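Local coordinates for protein glutamine synthetase (Streptomyces coelicolor, PDB 4BAX) that belongs to the glutamine synthetase family, pairing a beta-Grasp domain with a catalytic domain in an assembly of ten chains, at residues A[140-151]-A[173-181]; A[229-240]-A[310-321]. All blocks are in the same frame, centred on the assembly; numbering follows the deposited sequence.

Contact 1 of 2, residues A[140-151]-A[173-181]; sequences YYCGVGSDEIFG and NAEVMPGQW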
loop_
_atom_site.group_PDB
_atom_site.type_symbol
_atom_site.label_atom_id
_atom_site.label_comp_id
_atom_site.label_asym_id
_atom_site.label_seq_id
_atom_site.Cartn_x
_atom_site.Cartn_y
_atom_site.Cartn_z
ATOM N N TYR A 140 9.917 -20.031 -22.942
ATOM C CA TYR A 140 8.813 -20.611 -22.148
ATOM C C TYR A 140 8.537 -22.107 -22.376
ATOM O O TYR A 140 8.208 -22.852 -21.456
ATOM C CB TYR A 140 7.524 -19.776 -22.260
ATOM C CG TYR A 140 7.806 -18.293 -22.164
ATOM C CD1 TYR A 140 8.188 -17.714 -20.953
ATOM C CD2 TYR A 140 7.707 -17.473 -23.286
ATOM C CE1 TYR A 140 8.484 -16.346 -20.879
ATOM C CE2 TYR A 140 7.994 -16.115 -23.222
ATOM C CZ TYR A 140 8.376 -15.547 -22.020
ATOM O OH TYR A 140 8.652 -14.184 -21.994
ATOM N N TYR A 141 8.705 -22.547 -23.609
ATOM C CA TYR A 141 8.248 -23.867 -24.011
ATOM C C TYR A 141 9.129 -24.973 -23.405
ATOM O O TYR A 141 10.345 -25.016 -23.651
ATOM C CB TYR A 141 8.261 -23.923 -25.535
ATOM C CG TYR A 141 8.047 -25.269 -26.163
ATOM C CD1 TYR A 141 6.763 -25.764 -26.368
ATOM C CD2 TYR A 141 9.115 -26.032 -26.580
ATOM C CE1 TYR A 141 6.555 -27.001 -26.969
ATOM C CE2 TYR A 141 8.919 -27.267 -27.184
ATOM C CZ TYR A 141 7.637 -27.746 -27.378
ATOM O OH TYR A 141 7.451 -28.973 -27.976
ATOM N N CYS A 142 8.499 -25.852 -22.613
ATOM C CA CYS A 142 9.214 -26.918 -21.902
ATOM C C CYS A 142 10.299 -26.304 -21.012
ATOM O O CYS A 142 11.348 -26.926 -20.778
ATOM C CB CYS A 142 9.818 -27.955 -22.868
ATOM S SG CYS A 142 8.643 -28.974 -23.777
ATOM N N GLY A 143 10.033 -25.098 -20.506
ATOM C CA GLY A 143 11.014 -24.334 -19.752
ATOM C C GLY A 143 11.196 -24.708 -18.286
ATOM O O GLY A 143 10.543 -25.610 -17.749
ATOM N N VAL A 144 12.133 -24.032 -17.641
ATOM C CA VAL A 144 12.339 -24.200 -16.220
ATOM C C VAL A 144 12.787 -22.841 -15.638
ATOM O O VAL A 144 13.373 -22.032 -16.353
ATOM C CB VAL A 144 13.371 -25.327 -15.939
ATOM C CG1 VAL A 144 14.793 -24.941 -16.451
ATOM C CG2 VAL A 144 13.382 -25.690 -14.472
ATOM N N GLY A 145 12.452 -22.560 -14.379
ATOM C CA GLY A 145 12.845 -21.307 -13.746
ATOM C C GLY A 145 11.699 -20.326 -13.633
ATOM O O GLY A 145 10.817 -20.288 -14.501
ATOM N N SER A 146 11.743 -19.494 -12.591
ATOM C CA SER A 146 10.665 -18.547 -12.265
ATOM C C SER A 146 10.394 -17.503 -13.340
ATOM O O SER A 146 9.260 -17.029 -13.464
ATOM C CB SER A 146 10.965 -17.832 -10.949
ATOM O OG SER A 146 10.753 -18.679 -9.842
ATOM N N ASP A 147 11.440 -17.147 -14.089
ATOM C CA ASP A 147 11.370 -16.180 -15.196
ATOM C C ASP A 147 10.492 -16.623 -16.372
ATOM O O ASP A 147 9.868 -15.791 -17.047
ATOM C CB ASP A 147 12.784 -15.887 -15.718
ATOM C CG ASP A 147 13.604 -15.039 -14.753
ATOM O OD1 ASP A 147 13.010 -14.503 -13.794
ATOM O OD2 ASP A 147 14.849 -14.964 -14.918
ATOM N N GLU A 148 10.483 -17.930 -16.633
ATOM C CA GLU A 148 9.791 -18.472 -17.798
ATOM C C GLU A 148 8.645 -19.453 -17.487
ATOM O O GLU A 148 7.934 -19.897 -18.393
ATOM C CB GLU A 148 10.808 -19.092 -18.763
ATOM C CG GLU A 148 11.585 -18.028 -19.518
ATOM C CD GLU A 148 13.049 -18.384 -19.748
ATOM O OE1 GLU A 148 13.609 -19.215 -18.986
ATOM O OE2 GLU A 148 13.649 -17.799 -20.682
ATOM N N ILE A 149 8.472 -19.807 -16.220
ATOM C CA ILE A 149 7.455 -20.788 -15.882
ATOM C C ILE A 149 6.426 -20.217 -14.911
ATOM O O ILE A 149 6.787 -19.696 -13.852
ATOM C CB ILE A 149 8.073 -22.097 -15.333
ATOM C CG1 ILE A 149 8.949 -22.773 -16.416
ATOM C CG2 ILE A 149 6.986 -23.009 -14.782
ATOM C CD1 ILE A 149 8.204 -23.238 -17.684
ATOM N N PHE A 150 5.148 -20.287 -15.277
ATOM C CA PHE A 150 4.089 -19.741 -14.432
ATOM C C PHE A 150 2.966 -20.736 -14.240
ATOM O O PHE A 150 2.390 -21.222 -15.221
ATOM C CB PHE A 150 3.541 -18.421 -15.009
ATOM C CG PHE A 150 4.612 -17.466 -15.464
ATOM C CD1 PHE A 150 5.201 -17.597 -16.711
ATOM C CD2 PHE A 150 5.044 -16.439 -14.619
ATOM C CE1 PHE A 150 6.198 -16.728 -17.120
ATOM C CE2 PHE A 150 6.041 -15.557 -15.017
ATOM C CZ PHE A 150 6.618 -15.707 -16.278
ATOM N N GLY A 151 2.656 -21.029 -12.975
ATOM C CA GLY A 151 1.545 -21.915 -12.655
ATOM C C GLY A 151 1.839 -23.393 -12.477
ATOM O O GLY A 151 0.906 -24.186 -12.444
ATOM N N ASN A 173 3.043 -30.838 -20.550
ATOM C CA ASN A 173 4.189 -29.973 -20.789
ATOM C C ASN A 173 3.831 -28.481 -20.771
ATOM O O ASN A 173 2.663 -28.101 -20.963
ATOM C CB ASN A 173 4.897 -30.348 -22.091
ATOM C CG ASN A 173 4.049 -30.078 -23.319
ATOM O OD1 ASN A 173 3.208 -30.904 -23.723
ATOM N ND2 ASN A 173 4.239 -28.904 -23.904
ATOM N N ALA A 174 4.848 -27.643 -20.555
ATOM C CA ALA A 174 4.687 -26.195 -20.641
ATOM C C ALA A 174 4.738 -25.772 -22.113
ATOM O O ALA A 174 5.612 -26.239 -22.867
ATOM C CB ALA A 174 5.789 -25.493 -19.839
ATOM N N GLU A 175 3.818 -24.893 -22.530
ATOM C CA GLU A 175 3.727 -24.501 -23.940
ATOM C C GLU A 175 4.478 -23.217 -24.301
ATOM O O GLU A 175 5.147 -22.623 -23.458
ATOM C CB GLU A 175 2.275 -24.438 -24.408
ATOM C CG GLU A 175 1.772 -25.750 -25.023
ATOM C CD GLU A 175 2.527 -26.129 -26.312
ATOM O OE1 GLU A 175 2.807 -25.218 -27.131
ATOM O OE2 GLU A 175 2.795 -27.339 -26.533
ATOM N N VAL A 176 4.380 -22.825 -25.569
ATOM C CA VAL A 176 5.150 -21.721 -26.141
ATOM C C VAL A 176 4.854 -20.347 -25.505
ATOM O O VAL A 176 5.763 -19.561 -25.257
ATOM C CB VAL A 176 4.947 -21.650 -27.683
ATOM C CG1 VAL A 176 5.635 -20.392 -28.267
ATOM C CG2 VAL A 176 5.463 -22.924 -28.349
ATOM N N MET A 177 3.581 -20.071 -25.243
ATOM C CA MET A 177 3.177 -18.858 -24.546
ATOM C C MET A 177 3.355 -18.979 -23.030
ATOM O O MET A 177 3.111 -20.033 -22.444
ATOM C CB MET A 177 1.726 -18.531 -24.882
ATOM C CG MET A 177 1.325 -17.121 -24.465
ATOM S SD MET A 177 -0.432 -16.805 -24.695
ATOM C CE MET A 177 -0.776 -15.698 -23.349
ATOM N N PRO A 178 3.796 -17.891 -22.383
ATOM C CA PRO A 178 3.931 -17.945 -20.925
ATOM C C PRO A 178 2.612 -18.199 -20.208
ATOM O O PRO A 178 1.620 -17.520 -20.491
ATOM C CB PRO A 178 4.468 -16.544 -20.573
ATOM C CG PRO A 178 4.238 -15.707 -21.778
ATOM C CD PRO A 178 4.314 -16.629 -22.938
ATOM N N GLY A 179 2.626 -19.137 -19.263
ATOM C CA GLY A 179 1.428 -19.540 -18.562
ATOM C C GLY A 179 0.539 -20.439 -19.393
ATOM O O GLY A 179 -0.598 -20.718 -18.984
ATOM N N GLN A 180 1.056 -20.901 -20.536
ATOM C CA GLN A 180 0.324 -21.824 -21.394
ATOM C C GLN A 180 0.865 -23.219 -21.205
ATOM O O GLN A 180 2.086 -23.437 -21.176
ATOM C CB GLN A 180 0.437 -21.406 -22.861
ATOM C CG GLN A 180 -0.668 -21.934 -23.782
ATOM C CD GLN A 180 -0.588 -21.357 -25.188
ATOM O OE1 GLN A 180 0.349 -21.635 -25.948
ATOM N NE2 GLN A 180 -1.580 -20.543 -25.542
ATOM N N TRP A 181 -0.071 -24.162 -21.104
ATOM C CA TRP A 181 0.255 -25.535 -20.767
ATOM C C TRP A 181 -0.550 -26.515 -21.605
ATOM O O TRP A 181 -1.551 -26.142 -22.248
ATOM C CB TRP A 181 -0.016 -25.787 -19.282
ATOM C CG TRP A 181 0.870 -25.025 -18.347
ATOM C CD1 TRP A 181 0.676 -23.754 -17.898
ATOM C CD2 TRP A 181 2.090 -25.478 -17.753
ATOM N NE1 TRP A 181 1.694 -23.387 -17.051
ATOM C CE2 TRP A 181 2.573 -24.431 -16.944
ATOM C CE3 TRP A 181 2.815 -26.669 -17.815
ATOM C CZ2 TRP A 181 3.749 -24.539 -16.208
ATOM C CZ3 TRP A 181 3.987 -26.772 -17.076
ATOM C CH2 TRP A 181 4.436 -25.717 -16.282
HETATM O O HOH W 1 8.380 -20.448 -25.792
HETATM O O HOH W 2 5.043 -21.169 -19.556
#

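Contact 2 of 2, residues A[229-240]-A[310-321]; sequences AGAHTNFSTKAM and GYIEDRRPNANV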
loop_
_atom_site.group_PDB
_atom_site.type_symbol
_atom_site.label_atom_id
_atom_site.label_comp_id
_atom_site.label_asym_id
_atom_site.label_seq_id
_atom_site.Cartn_x
_atom_site.Cartn_y
_atom_site.Cartn_z
ATOM N N ALA A 229 -4.120 -21.418 -28.431
ATOM C CA ALA A 229 -4.318 -22.655 -27.694
ATOM C C ALA A 229 -5.139 -23.636 -28.531
ATOM O O ALA A 229 -6.277 -23.335 -28.920
ATOM C CB ALA A 229 -4.980 -22.373 -26.329
ATOM N N GLY A 230 -4.557 -24.795 -28.838
ATOM C CA GLY A 230 -5.280 -25.798 -29.606
ATOM C C GLY A 230 -5.659 -27.066 -28.846
ATOM O O GLY A 230 -5.319 -27.211 -27.666
ATOM N N ALA A 231 -6.372 -27.963 -29.536
ATOM C CA ALA A 231 -6.623 -29.334 -29.069
ATOM C C ALA A 231 -6.337 -30.319 -30.205
ATOM O O ALA A 231 -7.273 -30.773 -30.881
ATOM C CB ALA A 231 -8.074 -29.501 -28.559
ATOM N N HIS A 232 -5.050 -30.565 -30.480
ATOM C CA HIS A 232 -4.646 -31.464 -31.561
ATOM C C HIS A 232 -5.199 -32.846 -31.278
ATOM O O HIS A 232 -5.095 -33.347 -30.147
ATOM C CB HIS A 232 -3.126 -31.542 -31.689
ATOM C CG HIS A 232 -2.499 -30.301 -32.245
ATOM N ND1 HIS A 232 -3.236 -29.181 -32.572
ATOM C CD2 HIS A 232 -1.215 -30.014 -32.567
ATOM C CE1 HIS A 232 -2.429 -28.250 -33.053
ATOM N NE2 HIS A 232 -1.199 -28.733 -33.064
ATOM N N THR A 233 -5.770 -33.466 -32.306
ATOM C CA THR A 233 -6.415 -34.760 -32.148
ATOM C C THR A 233 -5.710 -35.837 -32.978
ATOM O O THR A 233 -5.516 -35.703 -34.190
ATOM C CB THR A 233 -7.902 -34.678 -32.503
ATOM O OG1 THR A 233 -8.501 -33.611 -31.754
ATOM C CG2 THR A 233 -8.590 -35.987 -32.164
ATOM N N ASN A 234 -5.311 -36.891 -32.277
ATOM C CA ASN A 234 -4.645 -38.036 -32.870
ATOM C C ASN A 234 -5.665 -39.133 -33.099
ATOM O O ASN A 234 -6.437 -39.485 -32.199
ATOM C CB ASN A 234 -3.532 -38.541 -31.949
ATOM C CG ASN A 234 -2.503 -37.465 -31.637
ATOM O OD1 ASN A 234 -1.885 -36.883 -32.540
ATOM N ND2 ASN A 234 -2.342 -37.168 -30.349
ATOM N N PHE A 235 -5.655 -39.668 -34.312
ATOM C CA PHE A 235 -6.678 -40.610 -34.715
ATOM C C PHE A 235 -6.166 -41.776 -35.543
ATOM O O PHE A 235 -5.339 -41.585 -36.443
ATOM C CB PHE A 235 -7.766 -39.870 -35.478
ATOM C CG PHE A 235 -8.656 -40.766 -36.256
ATOM C CD1 PHE A 235 -9.629 -41.514 -35.627
ATOM C CD2 PHE A 235 -8.501 -40.881 -37.634
ATOM C CE1 PHE A 235 -10.458 -42.340 -36.357
ATOM C CE2 PHE A 235 -9.324 -41.715 -38.371
ATOM C CZ PHE A 235 -10.307 -42.445 -37.732
ATOM N N SER A 236 -6.690 -42.967 -35.258
ATOM C CA SER A 236 -6.374 -44.159 -36.042
ATOM C C SER A 236 -7.504 -45.177 -35.944
ATOM O O SER A 236 -8.315 -45.160 -35.015
ATOM C CB SER A 236 -5.035 -44.805 -35.607
ATOM O OG SER A 236 -5.144 -45.543 -34.384
ATOM N N THR A 237 -7.509 -46.086 -36.910
ATOM C CA THR A 237 -8.403 -47.222 -36.920
ATOM C C THR A 237 -7.467 -48.415 -36.965
ATOM O O THR A 237 -6.259 -48.227 -37.133
ATOM C CB THR A 237 -9.294 -47.250 -38.174
ATOM O OG1 THR A 237 -8.461 -47.297 -39.349
ATOM C CG2 THR A 237 -10.248 -46.038 -38.215
ATOM N N LYS A 238 -8.009 -49.629 -36.839
ATOM C CA LYS A 238 -7.190 -50.842 -36.834
ATOM C C LYS A 238 -6.395 -50.919 -38.147
ATOM O O LYS A 238 -5.192 -51.225 -38.144
ATOM C CB LYS A 238 -8.070 -52.076 -36.667
ATOM C CG LYS A 238 -7.315 -53.384 -36.453
ATOM C CD LYS A 238 -8.267 -54.596 -36.426
ATOM C CE LYS A 238 -9.034 -54.762 -37.754
ATOM N NZ LYS A 238 -8.211 -55.238 -38.920
ATOM N N ALA A 239 -7.070 -50.592 -39.253
ATOM C CA ALA A 239 -6.449 -50.563 -40.573
ATOM C C ALA A 239 -5.316 -49.534 -40.676
ATOM O O ALA A 239 -4.256 -49.805 -41.253
ATOM C CB ALA A 239 -7.504 -50.295 -41.643
ATOM N N MET A 240 -5.524 -48.365 -40.092
ATOM C CA MET A 240 -4.498 -47.332 -40.096
ATOM C C MET A 240 -3.268 -47.760 -39.284
ATOM O O MET A 240 -2.128 -47.488 -39.656
ATOM C CB MET A 240 -5.071 -46.016 -39.584
ATOM C CG MET A 240 -6.069 -45.411 -40.554
ATOM S SD MET A 240 -7.031 -44.078 -39.819
ATOM C CE MET A 240 -5.778 -42.771 -39.767
ATOM N N GLY A 310 0.364 -46.401 -38.448
ATOM C CA GLY A 310 0.267 -45.411 -37.389
ATOM C C GLY A 310 -1.070 -44.702 -37.272
ATOM O O GLY A 310 -2.132 -45.337 -37.250
ATOM N N TYR A 311 -1.000 -43.380 -37.121
ATOM C CA TYR A 311 -2.173 -42.513 -36.932
ATOM C C TYR A 311 -1.940 -41.233 -37.705
ATOM O O TYR A 311 -0.855 -41.015 -38.245
ATOM C CB TYR A 311 -2.350 -42.181 -35.441
ATOM C CG TYR A 311 -1.144 -41.473 -34.847
ATOM C CD1 TYR A 311 0.003 -42.196 -34.503
ATOM C CD2 TYR A 311 -1.103 -40.086 -34.703
ATOM C CE1 TYR A 311 1.137 -41.567 -33.983
ATOM C CE2 TYR A 311 0.039 -39.445 -34.170
ATOM C CZ TYR A 311 1.160 -40.195 -33.818
ATOM O OH TYR A 311 2.312 -39.614 -33.290
ATOM N N ILE A 312 -2.933 -40.352 -37.698
ATOM C CA ILE A 312 -2.742 -39.021 -38.253
ATOM C C ILE A 312 -3.082 -38.002 -37.176
ATOM O O ILE A 312 -3.847 -38.294 -36.249
ATOM C CB ILE A 312 -3.596 -38.766 -39.529
ATOM C CG1 ILE A 312 -5.089 -38.862 -39.218
ATOM C CG2 ILE A 312 -3.211 -39.725 -40.651
ATOM C CD1 ILE A 312 -5.984 -38.595 -40.427
ATOM N N GLU A 313 -2.546 -36.796 -37.328
ATOM C CA GLU A 313 -2.744 -35.739 -36.356
ATOM C C GLU A 313 -3.485 -34.592 -37.013
ATOM O O GLU A 313 -3.013 -33.998 -37.981
ATOM C CB GLU A 313 -1.390 -35.263 -35.829
ATOM C CG GLU A 313 -1.473 -34.007 -34.975
ATOM C CD GLU A 313 -0.097 -33.445 -34.638
ATOM O OE1 GLU A 313 0.508 -32.785 -35.516
ATOM O OE2 GLU A 313 0.361 -33.635 -33.487
ATOM N N ASP A 314 -4.661 -34.294 -36.477
ATOM C CA ASP A 314 -5.435 -33.161 -36.937
ATOM C C ASP A 314 -5.090 -31.956 -36.079
ATOM O O ASP A 314 -5.406 -31.933 -34.879
ATOM C CB ASP A 314 -6.930 -33.474 -36.837
ATOM C CG ASP A 314 -7.796 -32.449 -37.563
ATOM O OD1 ASP A 314 -7.294 -31.334 -37.823
ATOM O OD2 ASP A 314 -8.981 -32.740 -37.869
ATOM N N ARG A 315 -4.441 -30.965 -36.698
ATOM C CA ARG A 315 -3.943 -29.801 -35.964
ATOM C C ARG A 315 -4.951 -28.631 -35.928
ATOM O O ARG A 315 -4.678 -27.601 -35.311
ATOM C CB ARG A 315 -2.611 -29.343 -36.564
ATOM C CG ARG A 315 -1.564 -30.454 -36.654
ATOM C CD ARG A 315 -0.307 -29.999 -37.399
ATOM N NE ARG A 315 0.354 -28.909 -36.687
ATOM C CZ ARG A 315 1.197 -29.075 -35.663
ATOM N NH1 ARG A 315 1.520 -30.300 -35.246
ATOM N NH2 ARG A 315 1.750 -28.016 -35.068
ATOM N N ARG A 316 -6.091 -28.785 -36.594
ATOM C CA ARG A 316 -7.125 -27.737 -36.644
ATOM C C ARG A 316 -7.972 -27.450 -35.368
ATOM O O ARG A 316 -8.322 -26.295 -35.139
ATOM C CB ARG A 316 -8.051 -27.983 -37.826
ATOM C CG ARG A 316 -7.360 -27.864 -39.168
ATOM C CD ARG A 316 -8.291 -28.294 -40.262
ATOM N NE ARG A 316 -8.574 -29.719 -40.115
ATOM C CZ ARG A 316 -9.545 -30.352 -40.768
ATOM N NH1 ARG A 316 -10.307 -29.679 -41.623
ATOM N NH2 ARG A 316 -9.745 -31.657 -40.581
ATOM N N PRO A 317 -8.330 -28.468 -34.562
ATOM C CA PRO A 317 -9.282 -28.116 -33.483
ATOM C C PRO A 317 -8.740 -27.138 -32.422
ATOM O O PRO A 317 -7.571 -27.192 -31.997
ATOM C CB PRO A 317 -9.635 -29.479 -32.850
ATOM C CG PRO A 317 -9.239 -30.511 -33.880
ATOM C CD PRO A 317 -8.044 -29.919 -34.598
ATOM N N ASN A 318 -9.606 -26.208 -32.024
ATOM C CA ASN A 318 -9.280 -25.241 -30.980
ATOM C C ASN A 318 -9.245 -25.894 -29.619
ATOM O O ASN A 318 -9.823 -26.964 -29.443
ATOM C CB ASN A 318 -10.345 -24.168 -30.932
ATOM C CG ASN A 318 -10.149 -23.098 -31.966
ATOM O OD1 ASN A 318 -9.238 -23.168 -32.821
ATOM N ND2 ASN A 318 -11.001 -22.079 -31.895
ATOM N N ALA A 319 -8.605 -25.231 -28.653
ATOM C CA ALA A 319 -8.606 -25.700 -27.266
ATOM C C ALA A 319 -10.024 -25.707 -26.694
ATOM O O ALA A 319 -10.292 -26.438 -25.733
ATOM C CB ALA A 319 -7.692 -24.846 -26.405
ATOM N N ASN A 320 -10.925 -24.904 -27.276
ATOM C CA ASN A 320 -12.309 -24.853 -26.793
ATOM C C ASN A 320 -13.269 -25.752 -27.580
ATOM O O ASN A 320 -14.483 -25.590 -27.484
ATOM C CB ASN A 320 -12.830 -23.405 -26.716
ATOM C CG ASN A 320 -12.959 -22.758 -28.087
ATOM O OD1 ASN A 320 -12.525 -23.321 -29.100
ATOM N ND2 ASN A 320 -13.518 -21.548 -28.122
ATOM N N VAL A 321 -12.741 -26.689 -28.361
ATOM C CA VAL A 321 -13.604 -27.636 -29.070
ATOM C C VAL A 321 -14.306 -28.581 -28.092
ATOM O O VAL A 321 -13.763 -28.930 -27.047
ATOM C CB VAL A 321 -12.806 -28.461 -30.104
ATOM C CG1 VAL A 321 -11.844 -29.448 -29.424
ATOM C CG2 VAL A 321 -13.758 -29.160 -31.084
#

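Contact 1 of 2, residues A[140-151]-A[173-181]
The backbones of loop 140-151 and hairpin 173-181 approach at two places, Tyr141 beside Val176 and Phe150 beside Gly179, and Cys142 N, within the type II turn 140-143, donates to Ala174 O at 2.9 Å. That oxygen has two donors, since Asn173 ND2 reaches it from the opposite face of its carbonyl plane. Pro178, in the hairpin's own type II turn, lies over one face of the Tyr140 ring, its CD 3.9 Å from the centroid and 26° off the normal, a CH-pi contact. Its CB meets Phe150 CE1 at 3.9 Å, so one proline serves two aromatic rings. Tyr140 OH is held by Ala135 O. With CG anti to the backbone N (chi1 170°), the Tyr141 ring runs alongside Glu175, and its CD1 packs on Val176 CG2 at 3.7 Å. Trp181 NE1 donates to Phe150 O at 2.9 Å, the oxygen 6° from the indole plane, while Ile149 CG2 abuts Trp181 CZ2, also near that plane. Arg21 and Glu209 of a neighbouring subunit hydrogen-bond to Tyr141 O and Gly145 N. The loop thus caps the turn of the hairpin of strands 169-174 and 180-188, where Trp181 packs against helix 152-164 and meets Phe119 of strand 110-121.

Contact 2 of 2, residues A[229-240]-A[310-321]
His232 and Arg315 cross at the end of the strand pair: Arg315 CA makes a CH-pi contact over the imidazole, 3.8 Å from its centroid, and His232 NE2 sits above the guanidinium centre, the two planes 61° apart. The bend of the arginine at chi3 (63°) curls the guanidinium back over NE2. At the guanidinium edge, Arg315 NH1 makes a salt bridge of 2.7 Å with Glu313 OE1, which Arg299 also engages. Asn234 and Tyr311 run side by side with planes 82° apart, Asn234 OD1 lying 3.6 Å from Tyr311 CE2. Asn234 and Glu313 share one face of the strand pair; Thr233, Asp314, Phe235 and Ile312 share the other. There Ile312 CG1 meets the Phe235 ring edge, and Met240 CE crosses to Ile312 CG1 at 4.0 Å. Asp314 is gripped side-on by Arg316 NE and NH2, its OD1 also taking Arg316 N in an Asx turn; Tyr267 bonds its OD2. Thr233-Asp314 and Phe235-Ile312 are the hydrogen-bonded pairs; beyond them Ala231 N donates to Pro317 O at 2.8 Å. In this antiparallel part of the catalytic domain's sheet, strand 231-236 also bonds strand 110-121 (His232 with Glu114, Asn234 with Gly112), Thr233 and Phe235 pack on helix 323-341, and Ile312 on helix 244-253.

How the contacts relate
Contact 1 closes before contact 2 opens along the chain, and their centres lie 23 Å apart. Both reach the same mixed sheet, where strand 110-121 joins them by pairing antiparallel with 180-188 from contact 1 and with 231-236 from contact 2. Glu116 of that strand touches Glu175 in the first and accepts from Gly230 N in the second. They also meet directly, Gln180 NE2 packing 3.9 Å from Ala229 CB. Their settings differ: contact 1 lies 21 Å from the chain centre and borders another subunit, whereas contact 2, at 11 Å, is touched by no other chain. One therefore belongs to the subunit interface, the other to the interior of the chain.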